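Local coordinates for protein dTDP-4-dehydrorhamnose reductase (Yersinia enterocolitica, PDB 5U9C) that probably catalyses the NADPH-dependent reduction of dTDP-4-dehydro-beta-L-rhamnose to dTDP-L-rhamnose, the product of the dTDP-L-rhamnose pathway, at residues Ser219-Ile232 with Pro276-Gly288. Numbering follows the deposited sequence.
Sequences SSGTISRFDIACAI and PSLWKSDLAKYVG
S220 and L278 form a single beta bridge between the two segments: S220 N donates to S277 O (2.9 Å, nearly straight at 169°). In return S220 O accepts from the N of W279, which opens helix 279-288, at 3.1 Å. Helix 279-288 thus starts directly after the bridge, and helix 225-232 follows residues G221-S224; their axes approach to 10.6 Å and cross at -53°. The pair illustrates how polar bonds can fix a loop end while apolar side chains join the helices beyond it. D282 OD2 takes two donors, S219 OG on its anti lone pair (2.5 Å) and S277 N on its syn lone pair, so one carboxylate holds the residues just before the bridge on both segments. The W279 indole lies between loop 219-223 and helix 225-232. With CG between the backbone N and carbonyl carbon (chi1 76°), it has S220 O at its edge, in plane, while I223 CD1 sits over one face, 3.7 Å from the centroid of the six-membered ring, a CH-pi contact. Farther along, A231 CB meets both W279 CZ3 and L283 CD2 (3.8 Å to the latter), and I232 CG1 rests against L283 CD2 and V287 CG2. I193 of strand 190-195 touches I228 and W279, and helix 168-177 packs on I228 through F168, a residue of the (R)-malate site, and on I232 through I176; thus helix 279-288 is joined to helix 225-235 beside both elements.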
ATOM      1  N   SER D 219      -5.662   5.041  28.850  1.00 24.01           N
ATOM      2  CA  SER D 219      -7.035   4.719  29.189  1.00 26.08           C
ATOM      3  C   SER D 219      -7.642   3.903  28.040  1.00 26.44           C
ATOM      4  O   SER D 219      -7.230   4.034  26.879  1.00 24.36           O
ATOM      5  CB  SER D 219      -7.852   5.994  29.415  1.00 26.76           C
ATOM      6  OG  SER D 219      -7.308   6.786  30.450  1.00 26.88           O
ATOM      7  N   SER D 220      -8.620   3.076  28.378  0.70 27.69           N
ATOM      8  CA  SER D 220      -9.292   2.235  27.400  0.70 29.41           C
ATOM      9  C   SER D 220     -10.212   3.082  26.514  0.70 29.60           C
ATOM     10  O   SER D 220     -11.023   3.860  27.021  0.70 28.54           O
ATOM     11  CB  SER D 220     -10.100   1.151  28.127  0.70 31.35           C
ATOM     12  OG  SER D 220     -10.822   0.347  27.220  0.70 34.48           O
ATOM     13  N   GLY D 221     -10.079   2.935  25.199  1.00 28.20           N
ATOM     14  CA  GLY D 221     -10.920   3.675  24.261  1.00 29.11           C
ATOM     15  C   GLY D 221     -10.103   4.325  23.166  1.00 28.74           C
ATOM     16  O   GLY D 221      -9.019   4.860  23.422  1.00 30.16           O
ATOM     17  N   THR D 222     -10.616   4.228  21.943  1.00 28.34           N
ATOM     18  CA  THR D 222     -10.012   4.846  20.757  1.00 28.64           C
ATOM     19  C   THR D 222     -11.020   5.891  20.356  1.00 26.92           C
ATOM     20  O   THR D 222     -12.079   5.561  19.842  1.00 27.10           O
ATOM     21  CB  THR D 222      -9.788   3.812  19.651  1.00 29.08           C
ATOM     22  OG1 THR D 222      -8.954   2.790  20.176  1.00 30.31           O
ATOM     23  CG2 THR D 222      -9.092   4.425  18.466  1.00 29.75           C
ATOM     24  N   ILE D 223     -10.647   7.156  20.550  1.00 26.31           N
ATOM     25  CA  ILE D 223     -11.549   8.287  20.385  1.00 25.87           C
ATOM     26  C   ILE D 223     -10.919   9.456  19.645  1.00 24.99           C
ATOM     27  O   ILE D 223      -9.718   9.502  19.466  1.00 24.73           O
ATOM     28  CB  ILE D 223     -11.978   8.779  21.794  1.00 27.20           C
ATOM     29  CG1 ILE D 223     -10.712   9.058  22.623  1.00 28.38           C
ATOM     30  CG2 ILE D 223     -12.844   7.718  22.448  1.00 28.85           C
ATOM     31  CD1 ILE D 223     -10.901   9.415  24.051  1.00 31.14           C
ATOM     32  N   SER D 224     -11.749  10.397  19.225  1.00 24.83           N
ATOM     33  CA  SER D 224     -11.266  11.594  18.504  1.00 24.91           C
ATOM     34  C   SER D 224     -11.231  12.754  19.462  1.00 24.78           C
ATOM     35  O   SER D 224     -11.818  12.676  20.559  1.00 24.85           O
ATOM     36  CB  SER D 224     -12.213  11.968  17.354  1.00 24.46           C
ATOM     37  OG  SER D 224     -13.487  12.390  17.843  1.00 25.01           O
ATOM     38  N   ARG D 225     -10.596  13.842  19.037  1.00 24.54           N
ATOM     39  CA  ARG D 225     -10.579  15.070  19.836  1.00 26.55           C
ATOM     40  C   ARG D 225     -11.998  15.586  19.974  1.00 25.83           C
ATOM     41  O   ARG D 225     -12.334  16.191  20.983  1.00 25.00           O
ATOM     42  CB  ARG D 225      -9.719  16.145  19.201  1.00 29.34           C
ATOM     43  CG  ARG D 225      -8.249  15.802  19.056  1.00 32.65           C
ATOM     44  CD  ARG D 225      -7.586  15.546  20.384  1.00 38.89           C
ATOM     45  NE  ARG D 225      -6.129  15.507  20.236  1.00 43.76           N
ATOM     46  CZ  ARG D 225      -5.266  15.493  21.245  1.00 45.84           C
ATOM     47  NH1 ARG D 225      -5.689  15.526  22.522  1.00 47.42           N
ATOM     48  NH2 ARG D 225      -3.964  15.462  20.972  1.00 47.77           N
ATOM     49  N   PHE D 226     -12.824  15.357  18.949  1.00 24.87           N
ATOM     50  CA  PHE D 226     -14.223  15.755  18.996  1.00 26.32           C
ATOM     51  C   PHE D 226     -14.953  15.053  20.137  1.00 26.07           C
ATOM     52  O   PHE D 226     -15.731  15.685  20.865  1.00 25.12           O
ATOM     53  CB  PHE D 226     -14.924  15.482  17.649  1.00 26.63           C
ATOM     54  CG  PHE D 226     -16.411  15.674  17.692  1.00 27.68           C
ATOM     55  CD1 PHE D 226     -16.957  16.954  17.824  1.00 28.66           C
ATOM     56  CD2 PHE D 226     -17.275  14.582  17.583  1.00 28.92           C
ATOM     57  CE1 PHE D 226     -18.339  17.134  17.865  1.00 30.55           C
ATOM     58  CE2 PHE D 226     -18.656  14.753  17.625  1.00 31.02           C
ATOM     59  CZ  PHE D 226     -19.196  16.036  17.766  1.00 31.64           C
ATOM     60  N   ASP D 227     -14.707  13.747  20.284  1.00 27.42           N
ATOM     61  CA  ASP D 227     -15.308  12.952  21.373  1.00 27.32           C
ATOM     62  C   ASP D 227     -14.882  13.525  22.725  1.00 26.49           C
ATOM     63  O   ASP D 227     -15.690  13.648  23.652  1.00 25.93           O
ATOM     64  CB  ASP D 227     -14.857  11.482  21.327  1.00 28.47           C
ATOM     65  CG  ASP D 227     -15.375  10.735  20.127  1.00 29.65           C
ATOM     66  OD1 ASP D 227     -16.529  10.950  19.714  1.00 31.93           O
ATOM     67  OD2 ASP D 227     -14.622   9.886  19.608  1.00 31.88           O
ATOM     68  N   ILE D 228     -13.604  13.859  22.834  1.00 24.32           N
ATOM     69  CA  ILE D 228     -13.058  14.419  24.073  1.00 24.72           C
ATOM     70  C   ILE D 228     -13.687  15.794  24.362  1.00 25.19           C
ATOM     71  O   ILE D 228     -14.082  16.077  25.512  1.00 25.99           O
ATOM     72  CB  ILE D 228     -11.513  14.514  23.996  1.00 24.03           C
ATOM     73  CG1 ILE D 228     -10.916  13.101  23.922  1.00 24.50           C
ATOM     74  CG2 ILE D 228     -10.964  15.280  25.197  1.00 24.17           C
ATOM     75  CD1 ILE D 228      -9.418  13.077  23.610  1.00 24.62           C
ATOM     76  N   ALA D 229     -13.795  16.641  23.340  1.00 24.05           N
ATOM     77  CA  ALA D 229     -14.387  17.972  23.558  1.00 25.97           C
ATOM     78  C   ALA D 229     -15.835  17.836  24.017  1.00 27.37           C
ATOM     79  O   ALA D 229     -16.255  18.529  24.941  1.00 27.85           O
ATOM     80  CB  ALA D 229     -14.291  18.828  22.309  1.00 26.55           C
ATOM     81  N   CYS D 230     -16.585  16.921  23.399  1.00 27.71           N
ATOM     82  CA  CYS D 230     -17.990  16.691  23.791  1.00 29.80           C
ATOM     83  C   CYS D 230     -18.111  16.246  25.248  1.00 28.84           C
ATOM     84  O   CYS D 230     -19.003  16.703  25.972  1.00 30.43           O
ATOM     85  CB  CYS D 230     -18.656  15.661  22.875  1.00 31.15           C
ATOM     86  SG  CYS D 230     -18.938  16.250  21.183  1.00 34.83           S
ATOM     87  N   ALA D 231     -17.215  15.364  25.676  1.00 27.61           N
ATOM     88  CA  ALA D 231     -17.225  14.866  27.060  1.00 28.52           C
ATOM     89  C   ALA D 231     -16.904  16.014  28.048  1.00 28.32           C
ATOM     90  O   ALA D 231     -17.573  16.161  29.062  1.00 28.77           O
ATOM     91  CB  ALA D 231     -16.253  13.700  27.224  1.00 28.48           C
ATOM     92  N   ILE D 232     -15.900  16.831  27.732  1.00 27.68           N
ATOM     93  CA  ILE D 232     -15.545  18.006  28.567  1.00 28.34           C
ATOM     94  C   ILE D 232     -16.760  18.951  28.637  1.00 29.49           C
ATOM     95  O   ILE D 232     -17.146  19.402  29.718  1.00 28.95           O
ATOM     96  CB  ILE D 232     -14.308  18.745  28.011  1.00 28.38           C
ATOM     97  CG1 ILE D 232     -13.062  17.848  28.098  1.00 27.73           C
ATOM     98  CG2 ILE D 232     -14.044  20.037  28.783  1.00 29.06           C
ATOM     99  CD1 ILE D 232     -11.908  18.344  27.256  1.00 27.88           C
ATOM    100  N   PRO D 276      -4.709   2.288  34.370  1.00 33.56           N
ATOM    101  CA  PRO D 276      -5.660   3.276  33.889  1.00 33.36           C
ATOM    102  C   PRO D 276      -7.041   2.649  33.876  1.00 33.95           C
ATOM    103  O   PRO D 276      -7.179   1.441  34.075  1.00 32.23           O
ATOM    104  CB  PRO D 276      -5.198   3.565  32.460  1.00 33.87           C
ATOM    105  CG  PRO D 276      -4.096   2.622  32.168  1.00 33.46           C
ATOM    106  CD  PRO D 276      -4.035   1.612  33.257  1.00 34.23           C
ATOM    107  N   SER D 277      -8.049   3.452  33.601  1.00 32.87           N
ATOM    108  CA  SER D 277      -9.422   2.959  33.574  1.00 34.79           C
ATOM    109  C   SER D 277     -10.058   3.301  32.200  1.00 33.62           C
ATOM    110  O   SER D 277      -9.363   3.299  31.173  1.00 34.93           O
ATOM    111  CB  SER D 277     -10.163   3.568  34.780  1.00 36.60           C
ATOM    112  OG  SER D 277     -11.509   3.174  34.831  1.00 40.38           O
ATOM    113  N   LEU D 278     -11.358   3.561  32.174  1.00 33.48           N
ATOM    114  CA  LEU D 278     -12.062   3.922  30.946  1.00 33.03           C
ATOM    115  C   LEU D 278     -11.766   5.399  30.642  1.00 31.11           C
ATOM    116  O   LEU D 278     -11.630   6.210  31.566  1.00 29.77           O
ATOM    117  CB  LEU D 278     -13.554   3.684  31.104  1.00 36.89           C
ATOM    118  CG  LEU D 278     -13.975   2.251  31.471  1.00 41.64           C
ATOM    119  CD1 LEU D 278     -15.461   2.174  31.814  1.00 45.56           C
ATOM    120  CD2 LEU D 278     -13.630   1.252  30.368  1.00 42.34           C
ATOM    121  N   TRP D 279     -11.643   5.749  29.362  1.00 28.18           N
ATOM    122  CA  TRP D 279     -11.292   7.147  28.991  1.00 27.56           C
ATOM    123  C   TRP D 279     -12.231   8.202  29.599  1.00 27.48           C
ATOM    124  O   TRP D 279     -11.752   9.185  30.126  1.00 27.44           O
ATOM    125  CB  TRP D 279     -11.171   7.323  27.468  1.00 26.27           C
ATOM    126  CG  TRP D 279     -12.455   7.391  26.720  1.00 27.01           C
ATOM    127  CD1 TRP D 279     -13.198   6.346  26.246  1.00 28.27           C
ATOM    128  CD2 TRP D 279     -13.167   8.577  26.370  1.00 27.82           C
ATOM    129  NE1 TRP D 279     -14.311   6.813  25.602  1.00 27.65           N
ATOM    130  CE2 TRP D 279     -14.312   8.179  25.650  1.00 27.96           C
ATOM    131  CE3 TRP D 279     -12.942   9.946  26.586  1.00 28.42           C
ATOM    132  CZ2 TRP D 279     -15.245   9.098  25.150  1.00 28.23           C
ATOM    133  CZ3 TRP D 279     -13.852  10.862  26.060  1.00 28.95           C
ATOM    134  CH2 TRP D 279     -14.996  10.428  25.361  1.00 28.88           C
ATOM    135  N   LYS D 280     -13.543   7.973  29.563  1.00 30.97           N
ATOM    136  CA  LYS D 280     -14.497   8.937  30.129  1.00 33.78           C
ATOM    137  C   LYS D 280     -14.318   9.159  31.623  1.00 32.68           C
ATOM    138  O   LYS D 280     -14.391  10.297  32.079  1.00 32.18           O
ATOM    139  CB  LYS D 280     -15.959   8.576  29.839  1.00 39.48           C
ATOM    140  CG  LYS D 280     -16.437   9.025  28.480  1.00 43.93           C
ATOM    141  CD  LYS D 280     -17.949   8.911  28.374  1.00 50.23           C
ATOM    142  CE  LYS D 280     -18.454   9.513  27.076  1.00 54.86           C
ATOM    143  NZ  LYS D 280     -19.936   9.491  27.027  1.00 60.62           N
ATOM    144  N   SER D 281     -14.069   8.089  32.370  1.00 33.61           N
ATOM    145  CA  SER D 281     -13.858   8.201  33.818  1.00 34.43           C
ATOM    146  C   SER D 281     -12.553   8.919  34.114  1.00 32.51           C
ATOM    147  O   SER D 281     -12.517   9.752  34.995  1.00 32.12           O
ATOM    148  CB  SER D 281     -13.782   6.826  34.490  1.00 38.67           C
ATOM    149  OG  SER D 281     -14.858   6.015  34.102  1.00 43.72           O
ATOM    150  N   ASP D 282     -11.470   8.547  33.421  1.00 30.61           N
ATOM    151  CA  ASP D 282     -10.164   9.178  33.653  1.00 30.41           C
ATOM    152  C   ASP D 282     -10.191  10.672  33.278  1.00 29.63           C
ATOM    153  O   ASP D 282      -9.622  11.511  33.991  1.00 29.45           O
ATOM    154  CB  ASP D 282      -9.039   8.424  32.915  1.00 31.30           C
ATOM    155  CG  ASP D 282      -8.842   6.995  33.439  1.00 34.85           C
ATOM    156  OD1 ASP D 282      -9.240   6.719  34.593  1.00 34.36           O
ATOM    157  OD2 ASP D 282      -8.290   6.143  32.702  1.00 35.55           O
ATOM    158  N   LEU D 283     -10.864  11.000  32.176  1.00 28.55           N
ATOM    159  CA  LEU D 283     -11.008  12.393  31.770  1.00 28.35           C
ATOM    160  C   LEU D 283     -11.829  13.154  32.814  1.00 29.23           C
ATOM    161  O   LEU D 283     -11.463  14.266  33.179  1.00 28.75           O
ATOM    162  CB  LEU D 283     -11.691  12.503  30.412  1.00 28.15           C
ATOM    163  CG  LEU D 283     -11.947  13.900  29.843  1.00 27.34           C
ATOM    164  CD1 LEU D 283     -10.638  14.608  29.569  1.00 27.10           C
ATOM    165  CD2 LEU D 283     -12.727  13.759  28.546  1.00 28.67           C
ATOM    166  N   ALA D 284     -12.939  12.566  33.281  1.00 31.42           N
ATOM    167  CA  ALA D 284     -13.797  13.231  34.296  1.00 34.02           C
ATOM    168  C   ALA D 284     -13.002  13.616  35.551  1.00 35.87           C
ATOM    169  O   ALA D 284     -13.101  14.747  36.017  1.00 36.86           O
ATOM    170  CB  ALA D 284     -15.003  12.371  34.670  1.00 34.49           C
ATOM    171  N   LYS D 285     -12.188  12.697  36.063  1.00 36.80           N
ATOM    172  CA  LYS D 285     -11.347  12.985  37.246  1.00 40.96           C
ATOM    173  C   LYS D 285     -10.408  14.170  37.002  1.00 38.11           C
ATOM    174  O   LYS D 285     -10.229  15.027  37.864  1.00 37.73           O
ATOM    175  CB  LYS D 285     -10.507  11.775  37.644  1.00 46.78           C
ATOM    176  CG  LYS D 285     -11.302  10.585  38.166  1.00 56.06           C
ATOM    177  CD  LYS D 285     -10.392   9.491  38.727  1.00 63.76           C
ATOM    178  CE  LYS D 285      -9.605   9.974  39.946  1.00 72.00           C
ATOM    179  NZ  LYS D 285      -8.674   8.943  40.482  1.00 79.09           N
ATOM    180  N   TYR D 286      -9.813  14.217  35.818  1.00 35.28           N
ATOM    181  CA  TYR D 286      -8.895  15.300  35.477  1.00 35.20           C
ATOM    182  C   TYR D 286      -9.631  16.640  35.321  1.00 35.37           C
ATOM    183  O   TYR D 286      -9.188  17.664  35.844  1.00 39.80           O
ATOM    184  CB  TYR D 286      -8.090  14.971  34.214  1.00 33.57           C
ATOM    185  CG  TYR D 286      -7.187  16.102  33.810  1.00 33.92           C
ATOM    186  CD1 TYR D 286      -6.190  16.544  34.679  1.00 36.39           C
ATOM    187  CD2 TYR D 286      -7.323  16.742  32.574  1.00 32.56           C
ATOM    188  CE1 TYR D 286      -5.364  17.599  34.351  1.00 36.12           C
ATOM    189  CE2 TYR D 286      -6.476  17.792  32.222  1.00 32.40           C
ATOM    190  CZ  TYR D 286      -5.502  18.210  33.115  1.00 34.82           C
ATOM    191  OH  TYR D 286      -4.643  19.232  32.810  1.00 35.51           O
ATOM    192  N   VAL D 287     -10.758  16.628  34.626  1.00 34.23           N
ATOM    193  CA  VAL D 287     -11.545  17.850  34.420  1.00 34.86           C
ATOM    194  C   VAL D 287     -12.049  18.378  35.763  1.00 37.56           C
ATOM    195  O   VAL D 287     -12.120  19.586  35.954  1.00 38.94           O
ATOM    196  CB  VAL D 287     -12.714  17.630  33.442  1.00 33.33           C
ATOM    197  CG1 VAL D 287     -13.637  18.847  33.391  1.00 35.70           C
ATOM    198  CG2 VAL D 287     -12.179  17.292  32.054  1.00 32.72           C
ATOM    199  N   GLY D 288     -12.376  17.475  36.691  1.00 38.40           N
ATOM    200  CA  GLY D 288     -12.817  17.873  38.042  1.00 42.91           C
ATOM    201  C   GLY D 288     -11.818  18.757  38.798  1.00 44.44           C
ATOM    202  O   GLY D 288     -12.216  19.569  39.633  1.00 49.68           O
TER